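Local coordinates for P450 epoxidase (PDB 1Q5D), which is a haem-containing cytochrome P450 (EpoK, P450EpoK), a bacterial member of the mainly helical P450 fold with its haem buried in the protein, at residues 312-316 and 317-321; 175-178 and 179-183. One frame throughout, in Å; residues are numbered along the deposited sequence.

Interaction 1 of 2, residues 312-316 and 317-321; sequences DLEYC and GASIK
Glu314 and Ser319 face each other across a two-stranded antiparallel hairpin, their side chains on the same outward face at a non-hydrogen-bonded pair. The glutamate chain is folded about its CB-CG bond (chi2 72°) and curls over the partner strand, bringing OE1 down on the serine hydroxyl, which donates a very short hydrogen bond (Ser319 OG to Glu314 OE1, 2.5 Å).

Asp312 and Lys321 meet obliquely at the open end. The carboxylate lies against the base and middle of the lysine, with Asp312 OD2 3.3 Å from Lys321 CA, while that same oxygen accepts from the backbone N of Lys322. The charged ends stay apart, Asp312 OD1 and Lys321 NZ being 4.9 Å from each other.

On the other face, Ile320 reaches diagonally toward the turn and sets CD1 against Tyr315 CB at 3.7 Å; the phenol ring leans away to meet Phe67 edge-to-face. Leu313 and Ala318 share this side, and Ile41 and Trp50 of the neighbouring sheet cover Ala318 and Ile320.

Two hydrogen-bonded pairs, Leu313 with Ile320 and Tyr315 with Ala318, tie the strands, and a type I' turn through Cys316 and Gly317 closes them. The hairpin is thus amphipathic: its apolar face packs on the protein, whereas the exposed face carries a carboxylate-hydroxyl pair whose very short separation is doubtful. Lys321 NZ, 5.2 Å from Glu314 OE1, probably attracts both carboxylates modestly without touching them.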
loop_
_atom_site.group_PDB
_atom_site.type_symbol
_atom_site.label_atom_id
_atom_site.label_comp_id
_atom_site.label_asym_id
_atom_site.label_seq_id
_atom_site.Cartn_x
_atom_site.Cartn_y
_atom_site.Cartn_z
ATOM N N ASP A 312 -19.529 -0.869 -22.728
ATOM C CA ASP A 312 -20.157 0.449 -22.624
ATOM C C ASP A 312 -21.185 0.441 -21.500
ATOM O O ASP A 312 -21.898 -0.548 -21.317
ATOM C CB ASP A 312 -20.858 0.817 -23.929
ATOM C CG ASP A 312 -19.893 1.148 -25.044
ATOM O OD1 ASP A 312 -20.374 1.395 -26.169
ATOM O OD2 ASP A 312 -18.647 1.189 -24.910
ATOM N N LEU A 313 -21.260 1.531 -20.742
ATOM C CA LEU A 313 -22.265 1.658 -19.687
ATOM C C LEU A 313 -22.430 3.105 -19.251
ATOM O O LEU A 313 -21.556 3.931 -19.495
ATOM C CB LEU A 313 -21.928 0.774 -18.478
ATOM C CG LEU A 313 -20.660 1.058 -17.663
ATOM C CD1 LEU A 313 -20.717 0.323 -16.326
ATOM C CD2 LEU A 313 -19.415 0.646 -18.426
ATOM N N GLU A 314 -23.569 3.401 -18.626
ATOM C CA GLU A 314 -23.820 4.709 -18.028
ATOM C C GLU A 314 -23.634 4.598 -16.521
ATOM O O GLU A 314 -24.134 3.660 -15.897
ATOM C CB GLU A 314 -25.240 5.199 -18.349
ATOM C CG GLU A 314 -25.293 6.359 -19.341
ATOM C CD GLU A 314 -24.962 5.925 -20.761
ATOM O OE1 GLU A 314 -24.625 6.791 -21.591
ATOM O OE2 GLU A 314 -25.037 4.715 -21.052
ATOM N N TYR A 315 -22.916 5.551 -15.937
ATOM C CA TYR A 315 -22.601 5.495 -14.511
ATOM C C TYR A 315 -22.522 6.895 -13.906
ATOM O O TYR A 315 -21.674 7.707 -14.297
ATOM C CB TYR A 315 -21.286 4.726 -14.284
ATOM C CG TYR A 315 -21.195 4.017 -12.949
ATOM C CD1 TYR A 315 -21.530 2.671 -12.828
ATOM C CD2 TYR A 315 -20.783 4.693 -11.803
ATOM C CE1 TYR A 315 -21.463 2.021 -11.598
ATOM C CE2 TYR A 315 -20.706 4.052 -10.573
ATOM C CZ TYR A 315 -21.043 2.718 -10.478
ATOM O OH TYR A 315 -20.970 2.073 -9.261
ATOM N N CYS A 316 -23.409 7.170 -12.952
ATOM C CA CYS A 316 -23.432 8.456 -12.257
ATOM C C CYS A 316 -23.627 9.624 -13.235
ATOM O O CYS A 316 -23.195 10.745 -12.972
ATOM C CB CYS A 316 -22.149 8.652 -11.438
ATOM S SG CYS A 316 -21.956 7.542 -10.010
ATOM N N GLY A 317 -24.267 9.345 -14.368
ATOM C CA GLY A 317 -24.567 10.371 -15.353
ATOM C C GLY A 317 -23.491 10.519 -16.414
ATOM O O GLY A 317 -23.485 11.491 -17.173
ATOM N N ALA A 318 -22.574 9.556 -16.471
ATOM C CA ALA A 318 -21.519 9.577 -17.475
ATOM C C ALA A 318 -21.635 8.400 -18.431
ATOM O O ALA A 318 -22.027 7.299 -18.036
ATOM C CB ALA A 318 -20.147 9.586 -16.814
ATOM N N SER A 319 -21.279 8.639 -19.686
ATOM C CA SER A 319 -21.288 7.591 -20.694
ATOM C C SER A 319 -19.900 6.993 -20.819
ATOM O O SER A 319 -19.058 7.493 -21.573
ATOM C CB SER A 319 -21.743 8.154 -22.041
ATOM O OG SER A 319 -23.047 8.698 -21.924
ATOM N N ILE A 320 -19.665 5.921 -20.070
ATOM C CA ILE A 320 -18.357 5.285 -20.036
ATOM C C ILE A 320 -18.252 4.219 -21.113
ATOM O O ILE A 320 -19.117 3.352 -21.230
ATOM C CB ILE A 320 -18.093 4.677 -18.632
ATOM C CG1 ILE A 320 -18.246 5.758 -17.559
ATOM C CG2 ILE A 320 -16.712 4.037 -18.579
ATOM C CD1 ILE A 320 -18.160 5.251 -16.130
ATOM N N LYS A 321 -17.180 4.275 -21.892
ATOM C CA LYS A 321 -16.994 3.323 -22.974
ATOM C C LYS A 321 -16.138 2.118 -22.575
ATOM O O LYS A 321 -15.339 2.182 -21.637
ATOM C CB LYS A 321 -16.420 4.017 -24.215
ATOM C CG LYS A 321 -17.200 5.254 -24.663
ATOM C CD LYS A 321 -18.681 4.945 -24.918
ATOM C CE LYS A 321 -19.420 6.166 -25.480
ATOM N NZ LYS A 321 -20.870 6.173 -25.117
#

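Interaction 2 of 2, residues 175-178 and 179-183; sequences FGSA and TARAL. With EPB (7,11-dihydroxy-8,8,10,12,16-pentamethyl-3-[1-methyl-2-(2-methyl-thiazol-4-yl)vinyl]-4,17-dioxabicyclo[14.1.0]heptadecane-5,9-dione), chain C.
Thr179 closes back on Phe175, one helical turn earlier, with both its backbone and its side chain. Its hydroxyl lies beside the backbone N (chi1 -72°), a position from which OG1 can donate to Phe175 O at 2.9 Å. The amide, Thr179 N, reaches the same oxygen at 2.8 Å from the opposite face of the carbonyl plane, so two bonds grip one acceptor. OG1 also sits over a face of the Phe175 ring, displaced toward its rim, with CE1 the nearest ring atom at 3.2 Å. Ile252 and Leu206 pack on the phenyl ring from two other helices.

Ala180 continues the helix through its amide, hydrogen-bonded to Gly176 O, and turns to the ligand EPB. Its carbonyl oxygen accepts a hydrogen bond from EPB O14 (2.6 Å), and its CB lies 3.3 Å from EPB O16.

Arg181 runs extended from CG to NE, its first methylenes passing alongside the carbonyl of Ser177. NH1 comes to 3.3 Å from Ser177 OG, which lies at the guanidinium edge, near its plane. The firmer partners are outside: NE forms a salt bridge with Asp192, and the serine hydroxyl bonds to Asp257.

The amide of Ala182 donates a hydrogen bond to Ala178 O, with its methyl group against that oxygen. Leu183 N bonds back to Thr179 O; Leu183 CD1 rests 3.6 Å from EPB C27, the methyl on the thiazole, while Leu183 O accepts a hydrogen bond from Tyr80 OH. Ala180 and Leu183, towards the C-terminal end of this helix, thus form part of the wall of the EPB pocket in this cytochrome P450, contributing a main-chain acceptor and an apolar side chain.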
loop_
_atom_site.group_PDB
_atom_site.type_symbol
_atom_site.label_atom_id
_atom_site.label_comp_id
_atom_site.label_asym_id
_atom_site.label_seq_id
_atom_site.Cartn_x
_atom_site.Cartn_y
_atom_site.Cartn_z
ATOM N N PHE A 175 13.998 -2.974 -4.718
ATOM C CA PHE A 175 13.212 -3.671 -5.713
ATOM C C PHE A 175 11.711 -3.371 -5.527
ATOM O O PHE A 175 10.998 -3.051 -6.481
ATOM C CB PHE A 175 13.439 -5.177 -5.593
ATOM C CG PHE A 175 12.413 -5.993 -6.316
ATOM C CD1 PHE A 175 12.426 -6.077 -7.703
ATOM C CD2 PHE A 175 11.420 -6.661 -5.611
ATOM C CE1 PHE A 175 11.485 -6.807 -8.375
ATOM C CE2 PHE A 175 10.460 -7.402 -6.277
ATOM C CZ PHE A 175 10.491 -7.490 -7.659
ATOM N N GLY A 176 11.239 -3.496 -4.291
ATOM C CA GLY A 176 9.827 -3.284 -4.001
ATOM C C GLY A 176 9.382 -1.889 -4.387
ATOM O O GLY A 176 8.398 -1.721 -5.093
ATOM N N SER A 177 10.123 -0.889 -3.931
ATOM C CA SER A 177 9.771 0.499 -4.183
ATOM C C SER A 177 9.885 0.862 -5.679
ATOM O O SER A 177 9.020 1.570 -6.227
ATOM C CB SER A 177 10.623 1.404 -3.283
ATOM O OG SER A 177 10.348 2.759 -3.533
ATOM N N ALA A 178 10.924 0.346 -6.338
ATOM C CA ALA A 178 11.128 0.547 -7.776
ATOM C C ALA A 178 10.044 -0.119 -8.614
ATOM O O ALA A 178 9.547 0.457 -9.571
ATOM C CB ALA A 178 12.512 0.021 -8.213
ATOM N N THR A 179 9.700 -1.345 -8.255
ATOM C CA THR A 179 8.656 -2.075 -8.954
ATOM C C THR A 179 7.319 -1.346 -8.874
ATOM O O THR A 179 6.614 -1.225 -9.870
ATOM C CB THR A 179 8.514 -3.477 -8.364
ATOM O OG1 THR A 179 9.645 -4.273 -8.756
ATOM C CG2 THR A 179 7.333 -4.188 -8.978
ATOM N N ALA A 180 6.969 -0.872 -7.684
ATOM C CA ALA A 180 5.689 -0.186 -7.515
ATOM C C ALA A 180 5.576 1.052 -8.427
ATOM O O ALA A 180 4.521 1.275 -9.059
ATOM C CB ALA A 180 5.453 0.162 -6.053
ATOM N N ARG A 181 6.660 1.827 -8.516
ATOM C CA ARG A 181 6.737 2.977 -9.434
ATOM C C ARG A 181 6.751 2.556 -10.900
ATOM O O ARG A 181 6.077 3.169 -11.739
ATOM C CB ARG A 181 8.008 3.790 -9.177
ATOM C CG ARG A 181 7.988 4.670 -7.942
ATOM C CD ARG A 181 9.323 5.361 -7.691
ATOM N NE ARG A 181 9.200 6.579 -6.906
ATOM C CZ ARG A 181 9.638 6.698 -5.661
ATOM N NH1 ARG A 181 10.213 5.662 -5.052
ATOM N NH2 ARG A 181 9.485 7.842 -5.014
ATOM N N ALA A 182 7.544 1.533 -11.216
ATOM C CA ALA A 182 7.698 1.092 -12.599
ATOM C C ALA A 182 6.378 0.589 -13.165
ATOM O O ALA A 182 6.093 0.753 -14.355
ATOM C CB ALA A 182 8.769 0.002 -12.711
ATOM N N LEU A 183 5.583 -0.054 -12.316
ATOM C CA LEU A 183 4.282 -0.552 -12.748
ATOM C C LEU A 183 3.359 0.596 -13.154
ATOM O O LEU A 183 2.327 0.381 -13.797
ATOM C CB LEU A 183 3.628 -1.392 -11.636
ATOM C CG LEU A 183 4.186 -2.812 -11.494
ATOM C CD1 LEU A 183 3.547 -3.524 -10.281
ATOM C CD2 LEU A 183 4.048 -3.651 -12.763
HETATM O O16 EPB C . 2.332 0.631 -5.012
HETATM C C51 EPB C . -1.800 1.246 -2.613
HETATM O O41 EPB C . -1.449 -1.362 -2.075
HETATM C C5 EPB C . -1.739 -0.216 -2.866
HETATM C C4 EPB C . -0.459 -1.186 -3.096
HETATM C C16 EPB C . 1.508 0.434 -5.826
HETATM O O1 EPB C . 0.739 -0.713 -5.948
HETATM C C2 EPB C . 0.915 -1.940 -5.025
HETATM C C3 EPB C . -0.417 -2.112 -4.192
HETATM C C20 EPB C . 1.145 -3.104 -6.072
HETATM C C21 EPB C . 2.510 -2.991 -6.734
HETATM C C22 EPB C . 0.227 -4.082 -6.317
HETATM C C23 EPB C . 0.207 -5.210 -7.250
HETATM N N26 EPB C . 0.804 -5.065 -8.490
HETATM C C25 EPB C . 0.673 -6.194 -9.233
HETATM C C27 EPB C . 1.271 -6.238 -10.585
HETATM C C24 EPB C . -0.394 -6.399 -7.069
HETATM S S1 EPB C . -0.191 -7.392 -8.449
HETATM C C15 EPB C . 1.191 1.508 -6.899
HETATM C C14 EPB C . 1.009 0.963 -8.387
HETATM O O14 EPB C . 2.190 0.210 -8.603
HETATM C C13 EPB C . 0.676 2.072 -9.531
HETATM C C29 EPB C . 1.890 3.061 -9.627
HETATM C C30 EPB C . 0.596 1.398 -10.898
HETATM C C12 EPB C . -0.653 2.945 -9.168
HETATM O O12 EPB C . -0.584 4.207 -9.018
HETATM C C11 EPB C . -2.100 2.348 -8.963
HETATM C C28 EPB C . -3.016 3.232 -9.844
HETATM C C10 EPB C . -2.255 2.033 -7.505
HETATM O O10 EPB C . -2.395 3.268 -6.736
HETATM C C9 EPB C . -3.494 1.168 -7.382
HETATM C C91 EPB C . -3.271 -0.089 -8.082
HETATM C C8 EPB C . -3.792 0.671 -6.010
HETATM C C7 EPB C . -2.719 1.010 -4.896
HETATM C C6 EPB C . -2.393 -0.492 -4.383
#

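In the fold
Interactions 1 and 2 are separate pieces of the P450 fold: their centres are 32 Å apart and their nearest atoms about 19 Å, with no touch between them. Interaction 2 is buried, its centre about 12 Å from the centre of the chain, and supplies Ala180 and Leu183 to the EPB pocket; the Ala180 side chain is about 11 Å from the haem. Interaction 1 lies at the periphery, about 29 Å from that centre, as a hairpin packed on strands 41-44 and 49-52. The chain links it to the pocket through strand 304-309, which precedes the hairpin and starts at Gly304, whose carbonyl oxygen also hydrogen-bonds EPB.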